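Local coordinates for protein pectate lyase (PDB 3VMV) that probably cleaves polygalacturonate, the backbone of pectin, as a secreted pectate lyase of polysaccharide lyase family 1 with a parallel beta-helix fold, at residues H217-Y222 against F240-Y245; Y196-F201 against S314-H319; G236-V241 against T296-P301; A190-T195 against Y213-M218. All blocks are in the same frame, centred on the assembly; numbering follows the deposited sequence.

Contact 1 of 4, residues H217-Y222 against F240-Y245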
loop_
_atom_site.group_PDB
_atom_site.type_symbol
_atom_site.label_atom_id
_atom_site.label_comp_id
_atom_site.label_asym_id
_atom_site.label_seq_id
_atom_site.Cartn_x
_atom_site.Cartn_y
_atom_site.Cartn_z
ATOM N N HIS A 217 5.724 -8.824 -5.737
ATOM C CA HIS A 217 7.034 -8.396 -6.238
ATOM C C HIS A 217 7.384 -7.081 -5.562
ATOM O O HIS A 217 6.594 -6.146 -5.630
ATOM C CB HIS A 217 6.920 -8.236 -7.743
ATOM C CG HIS A 217 8.185 -7.868 -8.470
ATOM N ND1 HIS A 217 8.128 -7.242 -9.696
ATOM C CD2 HIS A 217 9.495 -8.057 -8.194
ATOM C CE1 HIS A 217 9.363 -7.083 -10.159
ATOM N NE2 HIS A 217 10.212 -7.551 -9.263
ATOM N N MET A 218 8.538 -7.023 -4.909
ATOM C CA MET A 218 9.055 -5.775 -4.360
ATOM C C MET A 218 10.382 -5.464 -5.024
ATOM O O MET A 218 11.344 -6.243 -4.858
ATOM C CB MET A 218 9.265 -5.899 -2.863
ATOM C CG MET A 218 8.023 -6.391 -2.147
ATOM S SD MET A 218 8.146 -6.208 -0.343
ATOM C CE MET A 218 7.871 -4.456 -0.104
ATOM N N PHE A 219 10.401 -4.382 -5.806
ATOM C CA PHE A 219 11.670 -3.973 -6.414
ATOM C C PHE A 219 11.973 -2.503 -6.261
ATOM O O PHE A 219 11.073 -1.654 -6.280
ATOM C CB PHE A 219 11.778 -4.426 -7.898
ATOM C CG PHE A 219 10.804 -3.742 -8.863
ATOM C CD1 PHE A 219 11.231 -2.663 -9.642
ATOM C CD2 PHE A 219 9.509 -4.210 -9.027
ATOM C CE1 PHE A 219 10.405 -2.053 -10.574
ATOM C CE2 PHE A 219 8.638 -3.585 -9.950
ATOM C CZ PHE A 219 9.090 -2.508 -10.733
ATOM N N ASN A 220 13.266 -2.189 -6.106
ATOM C CA ASN A 220 13.706 -0.795 -6.145
ATOM C C ASN A 220 13.078 0.046 -5.052
ATOM O O ASN A 220 12.933 1.248 -5.247
ATOM C CB ASN A 220 13.444 -0.143 -7.521
ATOM C CG ASN A 220 14.403 -0.649 -8.615
ATOM O OD1 ASN A 220 15.441 -1.355 -8.360
ATOM N ND2 ASN A 220 14.073 -0.313 -9.824
ATOM N N ASN A 221 12.760 -0.580 -3.920
ATOM C CA ASN A 221 12.363 0.209 -2.730
ATOM C C ASN A 221 13.569 0.514 -1.842
ATOM O O ASN A 221 14.616 -0.166 -1.950
ATOM C CB ASN A 221 11.320 -0.542 -1.897
ATOM C CG ASN A 221 10.124 -0.970 -2.710
ATOM O OD1 ASN A 221 9.226 -0.168 -3.025
ATOM N ND2 ASN A 221 10.099 -2.251 -3.075
ATOM N N TYR A 222 13.417 1.534 -0.988
ATOM C CA TYR A 222 14.433 1.970 -0.040
ATOM C C TYR A 222 13.847 1.795 1.340
ATOM O O TYR A 222 12.912 2.502 1.687
ATOM C CB TYR A 222 14.771 3.439 -0.333
ATOM C CG TYR A 222 15.815 4.128 0.518
ATOM C CD1 TYR A 222 16.586 3.425 1.425
ATOM C CD2 TYR A 222 16.072 5.469 0.325
ATOM C CE1 TYR A 222 17.553 4.126 2.190
ATOM C CE2 TYR A 222 17.022 6.152 1.080
ATOM C CZ TYR A 222 17.765 5.459 1.978
ATOM O OH TYR A 222 18.705 6.164 2.678
ATOM N N PHE A 240 9.115 -11.922 -4.471
ATOM C CA PHE A 240 10.372 -11.673 -5.189
ATOM C C PHE A 240 10.923 -10.334 -4.724
ATOM O O PHE A 240 10.288 -9.292 -4.974
ATOM C CB PHE A 240 10.119 -11.730 -6.709
ATOM C CG PHE A 240 11.367 -11.496 -7.559
ATOM C CD1 PHE A 240 12.599 -11.964 -7.132
ATOM C CD2 PHE A 240 11.262 -10.895 -8.810
ATOM C CE1 PHE A 240 13.729 -11.804 -7.929
ATOM C CE2 PHE A 240 12.394 -10.711 -9.601
ATOM C CZ PHE A 240 13.621 -11.165 -9.169
ATOM N N VAL A 241 12.049 -10.366 -4.014
ATOM C CA VAL A 241 12.670 -9.175 -3.396
ATOM C C VAL A 241 13.869 -8.855 -4.238
ATOM O O VAL A 241 14.881 -9.527 -4.147
ATOM C CB VAL A 241 13.050 -9.473 -1.970
ATOM C CG1 VAL A 241 13.607 -8.237 -1.252
ATOM C CG2 VAL A 241 11.832 -10.074 -1.228
ATOM N N GLU A 242 13.718 -7.823 -5.075
ATOM C CA GLU A 242 14.693 -7.571 -6.160
ATOM C C GLU A 242 15.222 -6.151 -6.150
ATOM O O GLU A 242 14.473 -5.161 -6.245
ATOM C CB GLU A 242 13.945 -7.833 -7.490
ATOM C CG GLU A 242 14.818 -7.672 -8.726
ATOM C CD GLU A 242 14.013 -7.784 -10.026
ATOM O OE1 GLU A 242 12.811 -7.441 -9.990
ATOM O OE2 GLU A 242 14.639 -8.140 -11.061
ATOM N N ASN A 243 16.540 -6.043 -6.062
ATOM C CA ASN A 243 17.204 -4.742 -6.222
ATOM C C ASN A 243 16.641 -3.656 -5.314
ATOM O O ASN A 243 16.371 -2.528 -5.736
ATOM C CB ASN A 243 17.193 -4.282 -7.698
ATOM C CG ASN A 243 18.014 -5.182 -8.603
ATOM O OD1 ASN A 243 18.337 -6.358 -8.278
ATOM N ND2 ASN A 243 18.347 -4.647 -9.779
ATOM N N ASN A 244 16.444 -4.011 -4.053
ATOM C CA ASN A 244 16.076 -3.043 -3.033
ATOM C C ASN A 244 17.272 -2.648 -2.207
ATOM O O ASN A 244 18.228 -3.408 -2.124
ATOM C CB ASN A 244 15.011 -3.613 -2.077
ATOM C CG ASN A 244 13.746 -4.078 -2.778
ATOM O OD1 ASN A 244 12.846 -3.283 -3.039
ATOM N ND2 ASN A 244 13.663 -5.366 -3.060
ATOM N N TYR A 245 17.184 -1.480 -1.578
ATOM C CA TYR A 245 18.232 -0.988 -0.705
ATOM C C TYR A 245 17.732 -0.991 0.734
ATOM O O TYR A 245 16.660 -0.430 0.986
ATOM C CB TYR A 245 18.661 0.432 -1.144
ATOM C CG TYR A 245 19.979 0.847 -0.600
ATOM C CD1 TYR A 245 21.103 0.623 -1.374
ATOM C CD2 TYR A 245 20.122 1.430 0.647
ATOM C CE1 TYR A 245 22.329 0.944 -0.962
ATOM C CE2 TYR A 245 21.465 1.764 1.097
ATOM C CZ TYR A 245 22.503 1.489 0.247
ATOM O OH TYR A 245 23.823 1.741 0.551
#

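Contact 2 of 4, residues Y196-F201 against S314-H319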
loop_
_atom_site.group_PDB
_atom_site.type_symbol
_atom_site.label_atom_id
_atom_site.label_comp_id
_atom_site.label_asym_id
_atom_site.label_seq_id
_atom_site.Cartn_x
_atom_site.Cartn_y
_atom_site.Cartn_z
ATOM N N TYR A 196 5.151 -3.742 -5.259
ATOM C CA TYR A 196 5.618 -2.548 -4.578
ATOM C C TYR A 196 6.933 -2.135 -5.219
ATOM O O TYR A 196 7.875 -2.920 -5.236
ATOM C CB TYR A 196 5.900 -2.833 -3.106
ATOM C CG TYR A 196 4.730 -3.304 -2.283
ATOM C CD1 TYR A 196 3.995 -2.422 -1.516
ATOM C CD2 TYR A 196 4.373 -4.641 -2.253
ATOM C CE1 TYR A 196 2.917 -2.889 -0.743
ATOM C CE2 TYR A 196 3.289 -5.097 -1.476
ATOM C CZ TYR A 196 2.591 -4.191 -0.725
ATOM O OH TYR A 196 1.514 -4.670 0.022
ATOM N N HIS A 197 7.013 -0.910 -5.718
ATOM C CA HIS A 197 8.289 -0.445 -6.258
ATOM C C HIS A 197 8.523 1.020 -6.032
ATOM O O HIS A 197 7.603 1.841 -5.996
ATOM C CB HIS A 197 8.437 -0.843 -7.769
ATOM C CG HIS A 197 7.634 -0.014 -8.716
ATOM N ND1 HIS A 197 8.131 1.135 -9.305
ATOM C CD2 HIS A 197 6.370 -0.161 -9.187
ATOM C CE1 HIS A 197 7.201 1.648 -10.102
ATOM N NE2 HIS A 197 6.122 0.882 -10.040
ATOM N N HIS A 198 9.795 1.361 -5.835
ATOM C CA HIS A 198 10.209 2.757 -5.656
ATOM C C HIS A 198 9.555 3.466 -4.496
ATOM O O HIS A 198 9.360 4.662 -4.536
ATOM C CB HIS A 198 10.071 3.544 -6.965
ATOM C CG HIS A 198 11.050 3.114 -8.011
ATOM N ND1 HIS A 198 10.762 2.144 -8.953
ATOM C CD2 HIS A 198 12.342 3.466 -8.207
ATOM C CE1 HIS A 198 11.824 1.968 -9.725
ATOM N NE2 HIS A 198 12.789 2.766 -9.301
ATOM N N ASN A 199 9.232 2.719 -3.451
ATOM C CA ASN A 199 8.754 3.373 -2.232
ATOM C C ASN A 199 9.889 3.608 -1.256
ATOM O O ASN A 199 10.901 2.886 -1.259
ATOM C CB ASN A 199 7.709 2.492 -1.517
ATOM C CG ASN A 199 6.510 2.168 -2.402
ATOM O OD1 ASN A 199 5.643 3.004 -2.639
ATOM N ND2 ASN A 199 6.485 0.927 -2.948
ATOM N N TYR A 200 9.662 4.563 -0.368
ATOM C CA TYR A 200 10.527 4.808 0.770
ATOM C C TYR A 200 9.804 4.295 2.010
ATOM O O TYR A 200 8.666 4.741 2.284
ATOM C CB TYR A 200 10.675 6.312 0.908
ATOM C CG TYR A 200 11.657 6.836 1.926
ATOM C CD1 TYR A 200 12.944 6.298 2.058
ATOM C CD2 TYR A 200 11.326 7.927 2.727
ATOM C CE1 TYR A 200 13.848 6.833 2.962
ATOM C CE2 TYR A 200 12.238 8.442 3.630
ATOM C CZ TYR A 200 13.481 7.921 3.723
ATOM O OH TYR A 200 14.424 8.440 4.613
ATOM N N PHE A 201 10.430 3.344 2.705
ATOM C CA PHE A 201 9.877 2.760 3.939
ATOM C C PHE A 201 10.804 3.165 5.063
ATOM O O PHE A 201 11.883 2.605 5.190
ATOM C CB PHE A 201 9.852 1.237 3.809
ATOM C CG PHE A 201 8.972 0.712 2.672
ATOM C CD1 PHE A 201 7.589 0.927 2.653
ATOM C CD2 PHE A 201 9.519 -0.065 1.658
ATOM C CE1 PHE A 201 6.805 0.397 1.613
ATOM C CE2 PHE A 201 8.748 -0.646 0.655
ATOM C CZ PHE A 201 7.374 -0.392 0.610
ATOM N N SER A 314 18.706 6.430 -4.906
ATOM C CA SER A 314 18.720 7.848 -5.269
ATOM C C SER A 314 17.420 8.316 -5.937
ATOM O O SER A 314 16.938 9.422 -5.657
ATOM C CB SER A 314 19.927 8.143 -6.144
ATOM O OG SER A 314 19.912 7.348 -7.302
ATOM N N SER A 315 16.813 7.477 -6.771
ATOM C CA SER A 315 15.542 7.859 -7.410
ATOM C C SER A 315 14.436 8.033 -6.382
ATOM O O SER A 315 13.642 8.974 -6.493
ATOM C CB SER A 315 15.123 6.839 -8.466
ATOM O OG SER A 315 16.022 6.914 -9.579
ATOM N N VAL A 316 14.375 7.134 -5.412
ATOM C CA VAL A 316 13.352 7.202 -4.364
ATOM C C VAL A 316 13.577 8.449 -3.521
ATOM O O VAL A 316 12.615 9.173 -3.217
ATOM C CB VAL A 316 13.404 5.937 -3.511
ATOM C CG1 VAL A 316 12.490 6.091 -2.255
ATOM C CG2 VAL A 316 12.904 4.740 -4.355
ATOM N N GLU A 317 14.836 8.729 -3.167
ATOM C CA GLU A 317 15.109 9.926 -2.393
ATOM C C GLU A 317 14.568 11.180 -3.101
ATOM O O GLU A 317 14.040 12.116 -2.466
ATOM C CB GLU A 317 16.623 10.071 -2.151
ATOM C CG GLU A 317 17.164 9.062 -1.161
ATOM C CD GLU A 317 18.699 9.003 -1.138
ATOM O OE1 GLU A 317 19.362 9.398 -2.125
ATOM O OE2 GLU A 317 19.248 8.543 -0.127
ATOM N N GLN A 318 14.727 11.210 -4.417
ATOM C CA GLN A 318 14.422 12.416 -5.178
ATOM C C GLN A 318 13.005 12.512 -5.628
ATOM O O GLN A 318 12.472 13.658 -5.739
ATOM C CB GLN A 318 15.349 12.515 -6.384
ATOM C CG GLN A 318 16.807 12.591 -5.938
ATOM C CD GLN A 318 17.765 12.501 -7.094
ATOM O OE1 GLN A 318 18.771 11.793 -7.023
ATOM N NE2 GLN A 318 17.469 13.235 -8.167
ATOM N N HIS A 319 12.362 11.384 -5.900
ATOM C CA HIS A 319 11.116 11.457 -6.647
ATOM C C HIS A 319 9.923 10.770 -6.006
ATOM O O HIS A 319 8.803 10.823 -6.565
ATOM C CB HIS A 319 11.294 10.920 -8.062
ATOM C CG HIS A 319 12.366 11.608 -8.831
ATOM N ND1 HIS A 319 12.278 12.926 -9.226
ATOM C CD2 HIS A 319 13.571 11.160 -9.261
ATOM C CE1 HIS A 319 13.376 13.254 -9.886
ATOM N NE2 HIS A 319 14.174 12.201 -9.921
#

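Contact 3 of 4, residues G236-V241 against T296-P301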
loop_
_atom_site.group_PDB
_atom_site.type_symbol
_atom_site.label_atom_id
_atom_site.label_comp_id
_atom_site.label_asym_id
_atom_site.label_seq_id
_atom_site.Cartn_x
_atom_site.Cartn_y
_atom_site.Cartn_z
ATOM N N GLY A 236 2.666 -19.609 2.779
ATOM C CA GLY A 236 2.767 -19.885 1.353
ATOM C C GLY A 236 2.838 -18.660 0.454
ATOM O O GLY A 236 2.820 -18.814 -0.772
ATOM N N ALA A 237 2.924 -17.468 1.036
ATOM C CA ALA A 237 3.233 -16.281 0.227
ATOM C C ALA A 237 4.513 -16.507 -0.564
ATOM O O ALA A 237 5.366 -17.256 -0.149
ATOM C CB ALA A 237 3.426 -15.062 1.112
ATOM N N ARG A 238 4.617 -15.878 -1.736
ATOM C CA ARG A 238 5.885 -15.883 -2.490
ATOM C C ARG A 238 6.245 -14.458 -2.810
ATOM O O ARG A 238 5.449 -13.768 -3.485
ATOM C CB ARG A 238 5.727 -16.647 -3.805
ATOM C CG ARG A 238 5.428 -18.127 -3.536
ATOM C CD ARG A 238 5.424 -18.945 -4.816
ATOM N NE ARG A 238 4.448 -18.424 -5.769
ATOM C CZ ARG A 238 4.243 -19.006 -6.947
ATOM N NH1 ARG A 238 3.380 -18.520 -7.797
ATOM N NH2 ARG A 238 4.970 -20.067 -7.284
ATOM N N VAL A 239 7.395 -13.994 -2.307
ATOM C CA VAL A 239 7.774 -12.596 -2.559
ATOM C C VAL A 239 9.112 -12.521 -3.275
ATOM O O VAL A 239 10.104 -13.094 -2.791
ATOM C CB VAL A 239 7.752 -11.727 -1.258
ATOM C CG1 VAL A 239 8.671 -12.236 -0.220
ATOM C CG2 VAL A 239 8.098 -10.267 -1.581
ATOM N N PHE A 240 9.115 -11.922 -4.471
ATOM C CA PHE A 240 10.372 -11.673 -5.189
ATOM C C PHE A 240 10.923 -10.334 -4.724
ATOM O O PHE A 240 10.288 -9.292 -4.974
ATOM C CB PHE A 240 10.119 -11.730 -6.709
ATOM C CG PHE A 240 11.367 -11.496 -7.559
ATOM C CD1 PHE A 240 12.599 -11.964 -7.132
ATOM C CD2 PHE A 240 11.262 -10.895 -8.810
ATOM C CE1 PHE A 240 13.729 -11.804 -7.929
ATOM C CE2 PHE A 240 12.394 -10.711 -9.601
ATOM C CZ PHE A 240 13.621 -11.165 -9.169
ATOM N N VAL A 241 12.049 -10.366 -4.014
ATOM C CA VAL A 241 12.670 -9.175 -3.396
ATOM C C VAL A 241 13.869 -8.855 -4.238
ATOM O O VAL A 241 14.881 -9.527 -4.147
ATOM C CB VAL A 241 13.050 -9.473 -1.970
ATOM C CG1 VAL A 241 13.607 -8.237 -1.252
ATOM C CG2 VAL A 241 11.832 -10.074 -1.228
ATOM N N THR A 296 12.318 -19.644 -2.981
ATOM C CA THR A 296 11.463 -19.883 -4.136
ATOM C C THR A 296 12.130 -19.269 -5.366
ATOM O O THR A 296 12.938 -18.331 -5.219
ATOM C CB THR A 296 10.013 -19.308 -3.951
ATOM O OG1 THR A 296 9.246 -19.552 -5.143
ATOM C CG2 THR A 296 9.979 -17.788 -3.667
ATOM N N ASN A 297 11.778 -19.800 -6.545
ATOM C CA ASN A 297 12.193 -19.227 -7.826
ATOM C C ASN A 297 11.152 -18.259 -8.388
ATOM O O ASN A 297 11.319 -17.759 -9.515
ATOM C CB ASN A 297 12.399 -20.326 -8.868
ATOM C CG ASN A 297 13.467 -21.306 -8.486
ATOM O OD1 ASN A 297 13.252 -22.530 -8.513
ATOM N ND2 ASN A 297 14.631 -20.788 -8.133
ATOM N N PHE A 298 10.080 -18.001 -7.630
ATOM C CA PHE A 298 9.001 -17.106 -8.083
ATOM C C PHE A 298 9.516 -15.792 -8.691
ATOM O O PHE A 298 10.287 -15.050 -8.059
ATOM C CB PHE A 298 8.041 -16.775 -6.941
ATOM C CG PHE A 298 7.044 -15.716 -7.308
ATOM C CD1 PHE A 298 6.022 -15.971 -8.192
ATOM C CD2 PHE A 298 7.210 -14.431 -6.819
ATOM C CE1 PHE A 298 5.119 -14.953 -8.555
ATOM C CE2 PHE A 298 6.327 -13.425 -7.172
ATOM C CZ PHE A 298 5.281 -13.680 -8.046
ATOM N N THR A 299 9.074 -15.538 -9.931
ATOM C CA THR A 299 9.231 -14.270 -10.654
ATOM C C THR A 299 7.838 -13.897 -11.200
ATOM O O THR A 299 7.067 -14.779 -11.610
ATOM C CB THR A 299 10.202 -14.571 -11.830
ATOM O OG1 THR A 299 11.474 -14.979 -11.282
ATOM C CG2 THR A 299 10.422 -13.398 -12.694
ATOM N N PRO A 300 7.500 -12.589 -11.229
ATOM C CA PRO A 300 6.151 -12.203 -11.620
ATOM C C PRO A 300 5.968 -12.275 -13.139
ATOM O O PRO A 300 6.919 -12.191 -13.929
ATOM C CB PRO A 300 6.045 -10.747 -11.129
ATOM C CG PRO A 300 7.503 -10.237 -11.232
ATOM C CD PRO A 300 8.320 -11.430 -10.822
ATOM N N PRO A 301 4.729 -12.427 -13.552
ATOM C CA PRO A 301 4.379 -12.671 -14.950
ATOM C C PRO A 301 4.240 -11.437 -15.804
ATOM O O PRO A 301 3.399 -11.455 -16.685
ATOM C CB PRO A 301 3.027 -13.371 -14.827
ATOM C CG PRO A 301 2.422 -12.760 -13.605
ATOM C CD PRO A 301 3.563 -12.532 -12.658
#

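Contact 4 of 4, residues A190-T195 against Y213-M218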
loop_
_atom_site.group_PDB
_atom_site.type_symbol
_atom_site.label_atom_id
_atom_site.label_comp_id
_atom_site.label_asym_id
_atom_site.label_seq_id
_atom_site.Cartn_x
_atom_site.Cartn_y
_atom_site.Cartn_z
ATOM N N ALA A 190 -7.549 -14.482 0.780
ATOM C CA ALA A 190 -6.262 -13.786 0.555
ATOM C C ALA A 190 -6.262 -12.923 -0.700
ATOM O O ALA A 190 -6.699 -13.352 -1.770
ATOM C CB ALA A 190 -5.159 -14.818 0.444
ATOM N N PRO A 191 -5.698 -11.721 -0.601
ATOM C CA PRO A 191 -5.336 -10.990 -1.811
ATOM C C PRO A 191 -4.288 -11.778 -2.605
ATOM O O PRO A 191 -3.685 -12.752 -2.122
ATOM C CB PRO A 191 -4.681 -9.713 -1.262
ATOM C CG PRO A 191 -5.240 -9.568 0.176
ATOM C CD PRO A 191 -5.268 -11.031 0.624
ATOM N N ASP A 192 -4.001 -11.272 -3.812
ATOM C CA ASP A 192 -2.930 -11.814 -4.634
ATOM C C ASP A 192 -2.472 -10.758 -5.611
ATOM O O ASP A 192 -3.217 -9.831 -5.919
ATOM C CB ASP A 192 -3.439 -13.008 -5.424
ATOM C CG ASP A 192 -2.327 -13.910 -5.944
ATOM O OD1 ASP A 192 -2.580 -14.705 -6.889
ATOM O OD2 ASP A 192 -1.190 -13.889 -5.434
ATOM N N LYS A 193 -1.249 -10.921 -6.127
ATOM C CA LYS A 193 -0.759 -10.148 -7.275
ATOM C C LYS A 193 -0.598 -8.639 -6.943
ATOM O O LYS A 193 -1.335 -7.734 -7.430
ATOM C CB LYS A 193 -1.600 -10.412 -8.526
ATOM C CG LYS A 193 -1.607 -11.893 -8.922
ATOM C CD LYS A 193 -2.399 -12.019 -10.213
ATOM C CE LYS A 193 -2.744 -13.459 -10.509
ATOM N NZ LYS A 193 -3.733 -13.984 -9.523
ATOM N N ILE A 194 0.364 -8.391 -6.051
ATOM C CA ILE A 194 0.698 -7.023 -5.593
ATOM C C ILE A 194 2.154 -6.695 -5.953
ATOM O O ILE A 194 3.044 -7.490 -5.671
ATOM C CB ILE A 194 0.596 -6.947 -4.052
ATOM C CG1 ILE A 194 -0.586 -7.776 -3.517
ATOM C CG2 ILE A 194 0.618 -5.496 -3.531
ATOM C CD1 ILE A 194 -1.975 -7.215 -3.934
ATOM N N THR A 195 2.384 -5.508 -6.502
ATOM C CA THR A 195 3.730 -4.997 -6.767
ATOM C C THR A 195 3.972 -3.795 -5.870
ATOM O O THR A 195 3.136 -2.876 -5.827
ATOM C CB THR A 195 3.779 -4.496 -8.227
ATOM O OG1 THR A 195 3.505 -5.586 -9.106
ATOM C CG2 THR A 195 5.160 -3.883 -8.570
ATOM N N TYR A 213 -0.127 -15.620 2.087
ATOM C CA TYR A 213 -0.586 -16.340 0.856
ATOM C C TYR A 213 -0.207 -15.745 -0.488
ATOM O O TYR A 213 0.047 -16.500 -1.454
ATOM C CB TYR A 213 -2.139 -16.553 0.800
ATOM C CG TYR A 213 -2.721 -17.207 2.030
ATOM C CD1 TYR A 213 -2.560 -18.581 2.256
ATOM C CD2 TYR A 213 -3.382 -16.446 2.979
ATOM C CE1 TYR A 213 -3.066 -19.192 3.417
ATOM C CE2 TYR A 213 -3.889 -17.045 4.128
ATOM C CZ TYR A 213 -3.723 -18.411 4.329
ATOM O OH TYR A 213 -4.204 -19.003 5.466
ATOM N N ALA A 214 -0.205 -14.413 -0.565
ATOM C CA ALA A 214 -0.112 -13.724 -1.871
ATOM C C ALA A 214 1.242 -13.846 -2.576
ATOM O O ALA A 214 2.269 -14.009 -1.920
ATOM C CB ALA A 214 -0.415 -12.273 -1.683
ATOM N N ASP A 215 1.190 -13.776 -3.913
ATOM C CA ASP A 215 2.386 -13.498 -4.723
ATOM C C ASP A 215 2.580 -11.982 -4.835
ATOM O O ASP A 215 1.649 -11.208 -5.207
ATOM C CB ASP A 215 2.212 -14.097 -6.117
ATOM C CG ASP A 215 2.239 -15.641 -6.107
ATOM O OD1 ASP A 215 2.765 -16.217 -5.148
ATOM O OD2 ASP A 215 1.687 -16.255 -7.055
ATOM N N VAL A 216 3.812 -11.565 -4.519
ATOM C CA VAL A 216 4.175 -10.161 -4.398
ATOM C C VAL A 216 5.555 -9.927 -5.014
ATOM O O VAL A 216 6.449 -10.759 -4.848
ATOM C CB VAL A 216 4.201 -9.776 -2.916
ATOM C CG1 VAL A 216 4.675 -8.366 -2.727
ATOM C CG2 VAL A 216 2.822 -9.990 -2.298
ATOM N N HIS A 217 5.724 -8.824 -5.737
ATOM C CA HIS A 217 7.034 -8.396 -6.238
ATOM C C HIS A 217 7.384 -7.081 -5.562
ATOM O O HIS A 217 6.594 -6.146 -5.630
ATOM C CB HIS A 217 6.920 -8.236 -7.743
ATOM C CG HIS A 217 8.185 -7.868 -8.470
ATOM N ND1 HIS A 217 8.128 -7.242 -9.696
ATOM C CD2 HIS A 217 9.495 -8.057 -8.194
ATOM C CE1 HIS A 217 9.363 -7.083 -10.159
ATOM N NE2 HIS A 217 10.212 -7.551 -9.263
ATOM N N MET A 218 8.538 -7.023 -4.909
ATOM C CA MET A 218 9.055 -5.775 -4.360
ATOM C C MET A 218 10.382 -5.464 -5.024
ATOM O O MET A 218 11.344 -6.243 -4.858
ATOM C CB MET A 218 9.265 -5.899 -2.863
ATOM C CG MET A 218 8.023 -6.391 -2.147
ATOM S SD MET A 218 8.146 -6.208 -0.343
ATOM C CE MET A 218 7.871 -4.456 -0.104
HETATM O O HOH W 1 -0.322 -15.358 -8.444
HETATM O O HOH W 2 -1.245 -16.628 -4.256
#

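Contact 1 of 4, residues H217-Y222 against F240-Y245
His217 to Phe219 and Phe240 to Glu242 run as parallel strands, their axes 4.9 Å apart and 8° from exact alignment, on successive turns of the parallel beta-helix typical of pectate lyases. Regular backbone bonds, such as Met218 N to Phe240 O, give way past Phe219 to a turn where asparagines on successive turns of the beta-helix form a ladder. Asn221 and Asn244 share the same first torsion, CG anti to the carbonyl carbon (chi1 -54° and -57°), and run side by side; their amides are nearly coplanar. Asn244 OD1 is gripped twice by the turn before it, by Asn221 N at 2.8 Å and by Asn221 ND2 at 2.9 Å. The other end of the Asn244 amide reaches back: ND2 lies 3.1 Å from Met218 O, coming from above that carbonyl's plane, and Glu242 N supplies the same oxygen with a second bond. The preceding rung repeats this, Asn221 ND2 bonding to Tyr196 O. Further along, the edge of Tyr245 approaches the face of Tyr222 in an offset edge-to-face pair. On the side bearing His217, Phe240 and Glu242, the imidazole and phenyl rings lie almost parallel but slid apart. His217 ND1 bonds to Tyr302, while His217 NE2 meets Glu242 OE1 at 2.7 Å, the oxygen lying within the imidazole plane.

Contact 2 of 4, residues Y196-F201 against S314-H319
His198, whose side chain packs against Val316, has its ND1 2.8 Å from His197 ND1, an almost straight hydrogen bond with each nitrogen in the plane of the other ring. At the far side of the imidazole, His198 NE2 bonds to Gln307, and the amide nitrogen of Gln307 bonds in turn to Ser315 OG, so a single glutamine bridges the turn and the helix. Trp169 stacks on the His198 ring. The backbone at His198 is left-handed (phi 58°), which makes the corner between strand 196-197 and strand 200-201 of the parallel beta-helix; Asn199 follows as a rung of the asparagine ladder, its OD1 bonded to Asn170 N. Helix 309-319 covers this corner from outside, and across the contact itself the meeting is apolar. Val316 points at the turn and spreads its two methyls over it. Val316 CG1, anti to the backbone N (chi1 171°), rests 3.7 Å from Tyr200 CB and equally far from Asn199 O. Val316 CG2 takes the other branch, 3.5 Å from His198 O and 4.0 Å from His198 CB. Ser315 makes a looser contact, its CB 4.4 Å from His198 CD2. Tyr222, on the next turn of the beta-helix, also touches Val316.

Contact 3 of 4, residues G236-V241 against T296-P301
Arg238 leaves its strand of the parallel beta-helix directed at Phe298, in the loop that runs over the outside of the beta-helix, ahead of helix 309-319. Arg238 CB sits 3.9 Å from Phe298 CG. The side chain crosses that of Phe298 at about a right angle and bends at chi3 (-58°). Arg238 CD passes between two neighbours, 3.9 Å from Thr296 OG1 and 4.0 Å from Phe298 CB. Arg238 NE, close to Phe298 CD1, spends its N-H on a salt bridge with Asp215 OD1, which holds the guanidinium in place. Over one face of that flat group stands Phe298 CD1, off toward the rim, with Arg238 NH1 3.7 Å away and the two planes inclined by 31°. The loop keeps its shape with an ST turn, Thr296 OG1 accepting from Phe298 N at 3.0 Å. The Phe298 ring turns an edge to the strand, with Phe240 N in its plane. Phe298 O, bonded to Asn278 ND2 of the following turn, lies 3.6 Å from Phe240 CB. The side chains of Pro300 and Phe240 cross at about a right angle, bringing Pro300 CD 3.6 Å from Phe240 CD2.

Contact 4 of 4, residues A190-T195 against Y213-M218
Ile194 and Val216 pair in parallel on adjacent turns of the beta-helix, the strand axes 4.8 Å apart and inclined by 7°. This is the tight part: Ile194 O takes His217 N, Ile194 N reaches Asp215 O, and Ile194 CB lies 4.2 Å from Val216 CG2 on the buried face, where Val181 of strand 177-181 packs on Ile194. Toward the N-terminal ends the pairing slackens and becomes partly exposed, and a side chain replaces the backbone acceptor. Asp192 has CG anti to its own N (chi1 -161°), placing Asp192 OD2 2.8 Å from Asp215 N in a nearly straight bond. The side chains of Asp192 and Asp215 run side by side, their carboxylate planes 56° apart and their OD2 atoms 4.1 Å apart. That pair is probably eased by nearby cations: Lys193 NZ, also bridged to Glu163, forms a salt bridge with Asp192 OD1 from above the carboxylate plane, and Arg238 pairs with Asp215. A water between the two acids donates to both, 2.8 Å from Asp192 OD1 and 2.6 Å from Asp215 OD2.

Going from the N terminus, contact 4 opens at 190-195 and contact 2 directly after it at 196-201, on the same strand. Contact 4 closes first, at 213-218, so its loop and that of contact 2 cross. Contact 1 starts at 217, where contact 4 ends, and closes at 240-245; contact 3 has by then opened at 236-241, sharing Phe240 and Val241 with it. Contact 3 closes at 296-301, and only at 314-319 does contact 2 close, enclosing contacts 1 and 3. Contacts 4 and 1 join three successive turns of the beta-helix through strands 192-197, 215-219 and 238-242, while contacts 3 and 2 bring the C-terminal loop and helix onto their outside.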